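Local coordinates for protein L-cysteine S-thiosulfotransferase subunit SoxA (Paracoccus denitrificans, PDB 2C1D) that forms, with its partner SoxX, a heme enzyme of sulfur oxidation that couples thiosulfate to a cysteine of the carrier protein SoxY, at residues Glu17-Pro25 with Asp33-Phe41. Residues are numbered along the deposited sequence; the frame is centred on the assembly and turned at random.
Sequences EIVTKTAPP and DTIYSGWHF
T22 and I35 form a hydrogen-bonded antiparallel pair: T22 N gives its hydrogen to I35 O at 3.1 Å, and I35 N returns one to T22 O at 2.9 Å, the latter almost in line with the carbonyl (C=O...N 173°). Their branched side chains suit an extended backbone and run side by side. In I35, chi1 of 54° lays CG1 3.7 Å from T22 CG2, and the extended second torsion (chi2 167°) carries CD1 on to T22 CG2 and P25 CD, while its CG2 branch packs on P24 CB at 3.9 Å. With an alanine here the backbone bonds would probably remain, but a gap would open beside T22 and the two prolines, taking away the apolar carbons that P24 CB and P25 CD pack on.

On the other face lie K21 and Y36, a non-hydrogen-bonded pair. The exposed lysine has a long aliphatic chain that can lie along the tyrosine ring, CD 3.9 Å from Y36 CE2; T34 CG2 sits over one face of that ring near its rim and also touches K21 CG.

Next to this pair, just past strand 35-36, S37 N bonds to T20 O from above the carbonyl plane. T20 OG1 is hydrogen-bonded to H40 NE2 at the imidazole edge, 2.8 Å away. Histidine's two ring nitrogens let it join T20 and V3: ND1 gives a hydrogen bond to V3 O, so a neutral ring would probably present an unprotonated NE2 to the threonine. W39 CE3 lies over the centre of one imidazole face and Y36 CD2 over the opposite face, nearer the rim. S37 OG accepts from W39 N in an ST turn, which starts the 3-10 segment 38-41, and also bonds E258; G38 touches a heme c.

Within this chain, strand 35-36 is an outer strand of a three-stranded antiparallel sheet, with strand 16-22 in the middle and strand 7-9 beyond it, where L7 touches T20 and W39.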
loop_
_atom_site.group_PDB
_atom_site.type_symbol
_atom_site.label_atom_id
_atom_site.label_comp_id
_atom_site.label_asym_id
_atom_site.label_seq_id
_atom_site.Cartn_x
_atom_site.Cartn_y
_atom_site.Cartn_z
ATOM N N GLU A 17 -5.829 -26.089 0.295
ATOM C CA GLU A 17 -5.352 -25.405 1.457
ATOM C C GLU A 17 -4.451 -24.248 1.027
ATOM O O GLU A 17 -3.607 -24.400 0.142
ATOM C CB GLU A 17 -4.580 -26.378 2.352
ATOM C CG GLU A 17 -5.403 -27.585 2.824
ATOM C CD GLU A 17 -4.633 -28.472 3.793
ATOM O OE1 GLU A 17 -3.424 -28.198 4.052
ATOM O OE2 GLU A 17 -5.240 -29.450 4.303
ATOM N N ILE A 18 -4.674 -23.107 1.668
ATOM C CA ILE A 18 -3.865 -21.918 1.527
ATOM C C ILE A 18 -3.174 -21.642 2.886
ATOM O O ILE A 18 -3.844 -21.478 3.912
ATOM C CB ILE A 18 -4.754 -20.723 1.113
ATOM C CG1 ILE A 18 -5.573 -21.045 -0.151
ATOM C CG2 ILE A 18 -3.902 -19.457 0.920
ATOM C CD1 ILE A 18 -4.763 -21.443 -1.410
ATOM N N VAL A 19 -1.840 -21.615 2.886
ATOM C CA VAL A 19 -1.080 -21.155 4.055
ATOM C C VAL A 19 -1.207 -19.638 4.112
ATOM O O VAL A 19 -0.690 -18.928 3.236
ATOM C CB VAL A 19 0.430 -21.581 3.997
ATOM C CG1 VAL A 19 1.233 -20.979 5.179
ATOM C CG2 VAL A 19 0.576 -23.102 4.019
ATOM N N THR A 20 -1.904 -19.140 5.118
ATOM C CA THR A 20 -2.098 -17.698 5.316
ATOM C C THR A 20 -1.340 -17.115 6.520
ATOM O O THR A 20 -1.453 -15.915 6.806
ATOM C CB THR A 20 -3.585 -17.408 5.512
ATOM O OG1 THR A 20 -4.120 -18.217 6.576
ATOM C CG2 THR A 20 -4.388 -17.800 4.282
ATOM N N LYS A 21 -0.615 -17.970 7.233
ATOM C CA LYS A 21 0.115 -17.583 8.442
ATOM C C LYS A 21 1.281 -18.558 8.573
ATOM O O LYS A 21 1.118 -19.781 8.469
ATOM C CB LYS A 21 -0.822 -17.611 9.664
ATOM C CG LYS A 21 -0.134 -17.752 11.032
ATOM C CD LYS A 21 -1.165 -17.925 12.171
ATOM C CE LYS A 21 -0.493 -17.755 13.565
ATOM N NZ LYS A 21 -1.271 -18.394 14.669
ATOM N N THR A 22 2.476 -18.021 8.724
ATOM C CA THR A 22 3.669 -18.843 8.758
ATOM C C THR A 22 4.855 -18.045 9.290
ATOM O O THR A 22 4.756 -16.818 9.478
ATOM C CB THR A 22 3.945 -19.445 7.352
ATOM O OG1 THR A 22 4.934 -20.475 7.427
ATOM C CG2 THR A 22 4.534 -18.418 6.379
ATOM N N ALA A 23 5.955 -18.737 9.557
ATOM C CA ALA A 23 7.159 -18.082 10.046
ATOM C C ALA A 23 7.733 -17.220 8.930
ATOM O O ALA A 23 7.712 -17.613 7.770
ATOM C CB ALA A 23 8.198 -19.119 10.511
ATOM N N PRO A 24 8.295 -16.064 9.265
ATOM C CA PRO A 24 8.811 -15.160 8.238
ATOM C C PRO A 24 10.034 -15.737 7.579
ATOM O O PRO A 24 10.641 -16.622 8.169
ATOM C CB PRO A 24 9.194 -13.889 9.033
ATOM C CG PRO A 24 8.673 -14.085 10.386
ATOM C CD PRO A 24 8.506 -15.536 10.621
ATOM N N PRO A 25 10.427 -15.239 6.413
ATOM C CA PRO A 25 11.724 -15.604 5.834
ATOM C C PRO A 25 12.843 -15.081 6.743
ATOM O O PRO A 25 12.605 -14.165 7.515
ATOM C CB PRO A 25 11.716 -14.891 4.484
ATOM C CG PRO A 25 10.804 -13.765 4.672
ATOM C CD PRO A 25 9.720 -14.262 5.571
ATOM N N ASP A 33 7.172 -11.782 14.145
ATOM C CA ASP A 33 7.125 -13.118 14.723
ATOM C C ASP A 33 6.510 -14.037 13.670
ATOM O O ASP A 33 6.883 -15.204 13.522
ATOM C CB ASP A 33 6.251 -13.118 15.988
ATOM C CG ASP A 33 6.936 -12.444 17.186
ATOM O OD1 ASP A 33 6.231 -12.155 18.184
ATOM O OD2 ASP A 33 8.156 -12.145 17.208
ATOM N N THR A 34 5.573 -13.466 12.919
ATOM C CA THR A 34 4.756 -14.209 11.978
ATOM C C THR A 34 4.368 -13.335 10.771
ATOM O O THR A 34 4.036 -12.161 10.942
ATOM C CB THR A 34 3.492 -14.653 12.696
ATOM O OG1 THR A 34 3.841 -15.403 13.878
ATOM C CG2 THR A 34 2.694 -15.618 11.849
ATOM N N ILE A 35 4.430 -13.912 9.571
ATOM C CA ILE A 35 3.852 -13.263 8.394
ATOM C C ILE A 35 2.470 -13.809 8.104
ATOM O O ILE A 35 2.195 -14.981 8.381
ATOM C CB ILE A 35 4.759 -13.373 7.163
ATOM C CG1 ILE A 35 5.148 -14.825 6.869
ATOM C CG2 ILE A 35 5.980 -12.462 7.343
ATOM C CD1 ILE A 35 5.783 -14.999 5.506
ATOM N N TYR A 36 1.622 -12.935 7.549
ATOM C CA TYR A 36 0.210 -13.189 7.347
ATOM C C TYR A 36 -0.202 -12.694 5.971
ATOM O O TYR A 36 0.231 -11.635 5.521
ATOM C CB TYR A 36 -0.661 -12.401 8.343
ATOM C CG TYR A 36 -0.500 -12.767 9.815
ATOM C CD1 TYR A 36 0.403 -12.080 10.619
ATOM C CD2 TYR A 36 -1.270 -13.762 10.397
ATOM C CE1 TYR A 36 0.564 -12.412 11.996
ATOM C CE2 TYR A 36 -1.129 -14.093 11.767
ATOM C CZ TYR A 36 -0.209 -13.418 12.548
ATOM O OH TYR A 36 -0.068 -13.735 13.885
ATOM N N SER A 37 -1.084 -13.434 5.340
ATOM C CA SER A 37 -1.830 -12.913 4.208
ATOM C C SER A 37 -2.720 -11.777 4.682
ATOM O O SER A 37 -3.190 -11.786 5.829
ATOM C CB SER A 37 -2.723 -14.015 3.650
ATOM O OG SER A 37 -3.717 -13.508 2.793
ATOM N N GLY A 38 -2.958 -10.824 3.789
ATOM C CA GLY A 38 -3.969 -9.794 3.965
ATOM C C GLY A 38 -5.383 -10.280 4.220
ATOM O O GLY A 38 -6.190 -9.549 4.780
ATOM N N TRP A 39 -5.686 -11.519 3.818
ATOM C CA TRP A 39 -6.950 -12.169 4.132
ATOM C C TRP A 39 -7.277 -12.136 5.633
ATOM O O TRP A 39 -8.440 -11.928 6.017
ATOM C CB TRP A 39 -6.894 -13.608 3.639
ATOM C CG TRP A 39 -8.130 -14.413 3.751
ATOM C CD1 TRP A 39 -9.183 -14.456 2.870
ATOM C CD2 TRP A 39 -8.426 -15.370 4.770
ATOM N NE1 TRP A 39 -10.113 -15.376 3.292
ATOM C CE2 TRP A 39 -9.673 -15.958 4.449
ATOM C CE3 TRP A 39 -7.759 -15.806 5.904
ATOM C CZ2 TRP A 39 -10.285 -16.936 5.258
ATOM C CZ3 TRP A 39 -8.369 -16.802 6.715
ATOM C CH2 TRP A 39 -9.617 -17.347 6.369
ATOM N N HIS A 40 -6.260 -12.319 6.458
ATOM C CA HIS A 40 -6.426 -12.331 7.904
ATOM C C HIS A 40 -6.916 -11.012 8.486
ATOM O O HIS A 40 -7.434 -11.003 9.589
ATOM C CB HIS A 40 -5.116 -12.739 8.618
ATOM C CG HIS A 40 -4.968 -14.213 8.778
ATOM N ND1 HIS A 40 -5.643 -14.925 9.747
ATOM C CD2 HIS A 40 -4.262 -15.121 8.063
ATOM C CE1 HIS A 40 -5.359 -16.211 9.622
ATOM N NE2 HIS A 40 -4.529 -16.360 8.606
ATOM N N PHE A 41 -6.729 -9.910 7.773
ATOM C CA PHE A 41 -7.123 -8.587 8.263
ATOM C C PHE A 41 -8.457 -8.121 7.690
ATOM O O PHE A 41 -8.884 -6.990 7.924
ATOM C CB PHE A 41 -6.023 -7.590 7.903
ATOM C CG PHE A 41 -4.689 -7.946 8.478
ATOM C CD1 PHE A 41 -3.851 -8.816 7.820
ATOM C CD2 PHE A 41 -4.266 -7.403 9.683
ATOM C CE1 PHE A 41 -2.635 -9.159 8.353
ATOM C CE2 PHE A 41 -3.031 -7.732 10.212
ATOM C CZ PHE A 41 -2.228 -8.613 9.565
#